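Local structure of orotidine 5'-phosphate decarboxylase (Pyrococcus horikoshii, 2CZD) at residues S26-N31 with T50-I55; I54-K59 with A77-V82. The protein probably catalyses the decarboxylation of orotidine 5'-monophosphate to UMP, the last step of de novo UMP biosynthesis, working as a homodimer. All coordinates share one frame; numbering follows the deposited sequence.

Contact 1 (S26-N31 with T50-I55); sequences SMIKVN and TGVEII
Strands 27-31 and 53-60, the second and third of the closed eight-stranded parallel TIM barrel, pair where I28 and K29 lie beside I54 and I55. Three backbone hydrogen bonds join them, I28 N to E53 O, I55 N to I28 O and V30 N to I55 O, all 2.8 to 2.9 Å long. On the barrel-interior face the extended chain of M27 carries SD against I55 CD1, 3.5 Å away, while its CE rests against E53 OE2, an oxygen hydrogen-bonded to Y81 OH. One water bridges S26 O and E53 N, and a second joins S26 O to E53 OE2. On the other face I28 CG1 sits anti to its carbonyl carbon (chi1 -64°), which lays it across V52 CG1 at 3.8 Å and brings CD1 tip to tip with T50 OG1. That hydroxyl oxygen accepts from V52 N at 3.0 Å, an ST turn, and also bonds L46 O. The substrate-binding K29 passes CG obliquely over I55 CG2, then bends away at chi3 and chi4 to a salt bridge with D57. V30 and I54 pack on helix 41-50, and M27, K29 and I55 on V3 of strand 2-5.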
loop_
_atom_site.group_PDB
_atom_site.type_symbol
_atom_site.label_atom_id
_atom_site.label_comp_id
_atom_site.label_asym_id
_atom_site.label_seq_id
_atom_site.Cartn_x
_atom_site.Cartn_y
_atom_site.Cartn_z
ATOM N N SER B 26 -5.427 -1.130 24.102
ATOM C CA SER B 26 -6.606 -0.435 23.602
ATOM C C SER B 26 -6.970 -0.801 22.171
ATOM O O SER B 26 -8.145 -0.683 21.765
ATOM C CB SER B 26 -6.398 1.070 23.700
ATOM O OG SER B 26 -6.171 1.431 25.050
ATOM N N MET B 27 -5.975 -1.235 21.399
ATOM C CA MET B 27 -6.212 -1.631 20.010
ATOM C C MET B 27 -5.179 -2.639 19.556
ATOM O O MET B 27 -4.098 -2.730 20.124
ATOM C CB MET B 27 -6.126 -0.418 19.079
ATOM C CG MET B 27 -7.129 0.670 19.403
ATOM S SD MET B 27 -7.144 1.908 18.113
ATOM C CE MET B 27 -7.909 3.316 18.981
ATOM N N ILE B 28 -5.529 -3.380 18.507
ATOM C CA ILE B 28 -4.641 -4.347 17.890
ATOM C C ILE B 28 -4.404 -3.793 16.492
ATOM O O ILE B 28 -5.353 -3.381 15.813
ATOM C CB ILE B 28 -5.309 -5.721 17.749
ATOM C CG1 ILE B 28 -5.620 -6.282 19.140
ATOM C CG2 ILE B 28 -4.410 -6.657 16.961
ATOM C CD1 ILE B 28 -6.564 -7.481 19.109
ATOM N N LYS B 29 -3.148 -3.749 16.080
ATOM C CA LYS B 29 -2.810 -3.272 14.739
ATOM C C LYS B 29 -2.325 -4.454 13.890
ATOM O O LYS B 29 -1.433 -5.214 14.301
ATOM C CB LYS B 29 -1.714 -2.194 14.816
ATOM C CG LYS B 29 -1.299 -1.631 13.442
ATOM C CD LYS B 29 -0.288 -0.505 13.637
ATOM C CE LYS B 29 1.128 -1.034 13.937
ATOM N NZ LYS B 29 1.707 -1.776 12.773
ATOM N N VAL B 30 -2.917 -4.617 12.713
ATOM C CA VAL B 30 -2.530 -5.704 11.822
ATOM C C VAL B 30 -1.946 -5.114 10.541
ATOM O O VAL B 30 -2.262 -3.983 10.170
ATOM C CB VAL B 30 -3.727 -6.632 11.488
ATOM C CG1 VAL B 30 -4.295 -7.233 12.784
ATOM C CG2 VAL B 30 -4.802 -5.860 10.731
ATOM N N ASN B 31 -1.085 -5.867 9.870
ATOM C CA ASN B 31 -0.472 -5.360 8.640
ATOM C C ASN B 31 -0.740 -6.248 7.423
ATOM O O ASN B 31 -1.447 -7.246 7.526
ATOM C CB ASN B 31 1.033 -5.176 8.849
ATOM C CG ASN B 31 1.734 -6.461 9.245
ATOM O OD1 ASN B 31 1.192 -7.550 9.100
ATOM N ND2 ASN B 31 2.962 -6.335 9.725
ATOM N N THR B 50 -11.680 -11.270 20.480
ATOM C CA THR B 50 -11.199 -10.336 21.499
ATOM C C THR B 50 -12.053 -9.109 21.811
ATOM O O THR B 50 -11.928 -8.532 22.893
ATOM C CB THR B 50 -9.814 -9.786 21.121
ATOM O OG1 THR B 50 -9.977 -8.778 20.110
ATOM C CG2 THR B 50 -8.926 -10.887 20.572
ATOM N N GLY B 51 -12.888 -8.682 20.871
ATOM C CA GLY B 51 -13.704 -7.504 21.112
ATOM C C GLY B 51 -12.856 -6.240 21.229
ATOM O O GLY B 51 -13.334 -5.195 21.685
ATOM N N VAL B 52 -11.595 -6.340 20.818
ATOM C CA VAL B 52 -10.667 -5.205 20.866
ATOM C C VAL B 52 -10.679 -4.494 19.507
ATOM O O VAL B 52 -10.763 -5.156 18.468
ATOM C CB VAL B 52 -9.234 -5.673 21.158
ATOM C CG1 VAL B 52 -8.290 -4.481 21.151
ATOM C CG2 VAL B 52 -9.175 -6.344 22.543
ATOM N N GLU B 53 -10.610 -3.165 19.517
ATOM C CA GLU B 53 -10.619 -2.397 18.266
ATOM C C GLU B 53 -9.411 -2.745 17.411
ATOM O O GLU B 53 -8.333 -3.029 17.927
ATOM C CB GLU B 53 -10.651 -0.895 18.556
ATOM C CG GLU B 53 -12.057 -0.405 18.912
ATOM C CD GLU B 53 -12.131 1.084 19.149
ATOM O OE1 GLU B 53 -13.259 1.577 19.366
ATOM O OE2 GLU B 53 -11.083 1.765 19.124
ATOM N N ILE B 54 -9.605 -2.716 16.094
ATOM C CA ILE B 54 -8.545 -3.068 15.155
ATOM C C ILE B 54 -8.124 -1.970 14.200
ATOM O O ILE B 54 -8.963 -1.295 13.597
ATOM C CB ILE B 54 -8.970 -4.300 14.306
ATOM C CG1 ILE B 54 -9.200 -5.503 15.230
ATOM C CG2 ILE B 54 -7.903 -4.633 13.269
ATOM C CD1 ILE B 54 -9.841 -6.680 14.529
ATOM N N ILE B 55 -6.816 -1.767 14.110
ATOM C CA ILE B 55 -6.257 -0.822 13.157
ATOM C C ILE B 55 -5.622 -1.643 12.034
ATOM O O ILE B 55 -4.797 -2.523 12.296
ATOM C CB ILE B 55 -5.132 0.036 13.764
ATOM C CG1 ILE B 55 -5.684 0.932 14.860
ATOM C CG2 ILE B 55 -4.485 0.922 12.654
ATOM C CD1 ILE B 55 -4.565 1.558 15.746
HETATM O O HOH W 1 -10.607 -1.872 22.095
HETATM O O HOH W 2 -9.773 1.631 21.645
#

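Contact 2 (I54-K59 with A77-V82); sequences IIADLK and AGADYV
The backbones of I54-A56 and Y81-V82 pair in the parallel sense, I55 beside Y81 and A56 beside V82, although the touching parts diverge by 47° end to end. The A56 N-H reaches Y81 O at 2.8 Å in a nearly straight bond. At the entrance to this pairing I54 O is gripped by two successive amides, D80 N at 2.8 Å and Y81 N at 3.1 Å. D80 answers from its side chain: with CG anti to the carbonyl carbon (chi1 -66°), OD2 turns its anti lone pair to I54 N, 2.9 Å away, and the same oxygen forms a salt bridge with K47 of helix 41-50. With an alanine in place of D80, the I54 N-H is likely to lose this acceptor and K47 its carboxylate partner. This is the closing step of a beta-alpha-beta unit, strand 53-60, helix 64-76, strand 81-85; the helix ends in a Schellman motif at G78, whose positive phi turns the chain toward the strand. Toward the barrel interior, I55 CG1 approaches the Y81 ring obliquely, 3.8 Å from CD1, while I54 O lies at the ring edge. On the helix-facing side, A56 CB meets A79 CB at 4.2 Å, and both rest on V74; L58 CD1 touches V82 CG1 at 4.3 Å. Farther along strand 53-60, NZ of K59, the probable proton donor, forms a salt bridge with D57 OD1 at 2.9 Å, met on the syn side but 20° out of the carboxylate plane, and also pairs with D62 of the second subunit.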
loop_
_atom_site.group_PDB
_atom_site.type_symbol
_atom_site.label_atom_id
_atom_site.label_comp_id
_atom_site.label_asym_id
_atom_site.label_seq_id
_atom_site.Cartn_x
_atom_site.Cartn_y
_atom_site.Cartn_z
ATOM N N ILE B 54 -9.605 -2.716 16.094
ATOM C CA ILE B 54 -8.545 -3.068 15.155
ATOM C C ILE B 54 -8.124 -1.970 14.200
ATOM O O ILE B 54 -8.963 -1.295 13.597
ATOM C CB ILE B 54 -8.970 -4.300 14.306
ATOM C CG1 ILE B 54 -9.200 -5.503 15.230
ATOM C CG2 ILE B 54 -7.903 -4.633 13.269
ATOM C CD1 ILE B 54 -9.841 -6.680 14.529
ATOM N N ILE B 55 -6.816 -1.767 14.110
ATOM C CA ILE B 55 -6.257 -0.822 13.157
ATOM C C ILE B 55 -5.622 -1.643 12.034
ATOM O O ILE B 55 -4.797 -2.523 12.296
ATOM C CB ILE B 55 -5.132 0.036 13.764
ATOM C CG1 ILE B 55 -5.684 0.932 14.860
ATOM C CG2 ILE B 55 -4.485 0.922 12.654
ATOM C CD1 ILE B 55 -4.565 1.558 15.746
ATOM N N ALA B 56 -5.991 -1.364 10.785
ATOM C CA ALA B 56 -5.382 -2.054 9.646
ATOM C C ALA B 56 -4.303 -1.110 9.105
ATOM O O ALA B 56 -4.617 -0.076 8.486
ATOM C CB ALA B 56 -6.436 -2.365 8.569
ATOM N N ASP B 57 -3.048 -1.454 9.392
ATOM C CA ASP B 57 -1.880 -0.659 9.015
ATOM C C ASP B 57 -1.546 -1.009 7.574
ATOM O O ASP B 57 -0.600 -1.756 7.294
ATOM C CB ASP B 57 -0.703 -0.996 9.949
ATOM C CG ASP B 57 0.476 -0.065 9.759
ATOM O OD1 ASP B 57 0.466 0.714 8.788
ATOM O OD2 ASP B 57 1.428 -0.119 10.568
ATOM N N LEU B 58 -2.353 -0.476 6.667
ATOM C CA LEU B 58 -2.148 -0.753 5.240
ATOM C C LEU B 58 -1.341 0.313 4.507
ATOM O O LEU B 58 -0.732 0.015 3.477
ATOM C CB LEU B 58 -3.496 -0.908 4.543
ATOM C CG LEU B 58 -4.495 -1.821 5.253
ATOM C CD1 LEU B 58 -5.760 -1.935 4.389
ATOM C CD2 LEU B 58 -3.876 -3.189 5.491
ATOM N N LYS B 59 -1.318 1.534 5.049
ATOM C CA LYS B 59 -0.635 2.678 4.418
ATOM C C LYS B 59 -1.090 2.756 2.967
ATOM O O LYS B 59 -0.283 2.788 2.026
ATOM C CB LYS B 59 0.886 2.555 4.522
ATOM C CG LYS B 59 1.374 2.628 5.967
ATOM C CD LYS B 59 2.892 2.817 6.067
ATOM C CE LYS B 59 3.400 2.826 7.521
ATOM N NZ LYS B 59 3.187 1.507 8.212
ATOM N N ALA B 77 -14.502 -6.478 7.035
ATOM C CA ALA B 77 -14.033 -7.635 7.792
ATOM C C ALA B 77 -13.937 -7.350 9.285
ATOM O O ALA B 77 -13.722 -8.266 10.076
ATOM C CB ALA B 77 -12.673 -8.094 7.249
ATOM N N GLY B 78 -14.082 -6.083 9.673
ATOM C CA GLY B 78 -14.034 -5.765 11.085
ATOM C C GLY B 78 -13.055 -4.698 11.529
ATOM O O GLY B 78 -13.012 -4.372 12.719
ATOM N N ALA B 79 -12.256 -4.156 10.612
ATOM C CA ALA B 79 -11.327 -3.099 11.012
ATOM C C ALA B 79 -12.093 -1.880 11.477
ATOM O O ALA B 79 -13.148 -1.550 10.927
ATOM C CB ALA B 79 -10.403 -2.688 9.834
ATOM N N ASP B 80 -11.553 -1.212 12.490
ATOM C CA ASP B 80 -12.144 0.008 13.007
ATOM C C ASP B 80 -11.434 1.234 12.450
ATOM O O ASP B 80 -12.023 2.307 12.379
ATOM C CB ASP B 80 -12.079 0.021 14.533
ATOM C CG ASP B 80 -12.939 -1.051 15.135
ATOM O OD1 ASP B 80 -14.187 -0.898 15.119
ATOM O OD2 ASP B 80 -12.361 -2.046 15.602
ATOM N N TYR B 81 -10.163 1.076 12.071
ATOM C CA TYR B 81 -9.389 2.193 11.514
ATOM C C TYR B 81 -8.480 1.680 10.424
ATOM O O TYR B 81 -7.990 0.558 10.498
ATOM C CB TYR B 81 -8.467 2.864 12.554
ATOM C CG TYR B 81 -9.123 3.228 13.853
ATOM C CD1 TYR B 81 -9.247 2.280 14.869
ATOM C CD2 TYR B 81 -9.658 4.498 14.055
ATOM C CE1 TYR B 81 -9.894 2.594 16.066
ATOM C CE2 TYR B 81 -10.316 4.823 15.255
ATOM C CZ TYR B 81 -10.428 3.858 16.244
ATOM O OH TYR B 81 -11.129 4.150 17.395
ATOM N N VAL B 82 -8.234 2.513 9.413
ATOM C CA VAL B 82 -7.307 2.132 8.360
ATOM C C VAL B 82 -6.264 3.233 8.267
ATOM O O VAL B 82 -6.614 4.423 8.256
ATOM C CB VAL B 82 -8.020 2.013 6.972
ATOM C CG1 VAL B 82 -6.986 1.898 5.864
ATOM C CG2 VAL B 82 -8.930 0.779 6.950
#

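Overall arrangement
From the N terminus, the chain passes strand 2-5 and helix 11-21, then strand 27-31 and helices 32-38 and 41-50, before strand 53-60 returns alongside strand 27-31 and contact 1 closes the loop. The same strand then starts the next excursion, through helix 64-76, and strand 81-85 closes it in contact 2. The two loops follow one another, neither enclosing nor crossing the other, and share I54 and I55, so strand 53-60 is the middle of three neighbouring barrel strands. The centres of the two contacts lie about 8 Å apart. M27 SD packs on Y81 CE1 across the shared strand, and a probable hydrogen bond from D57 N to V30 O ties the contacts together.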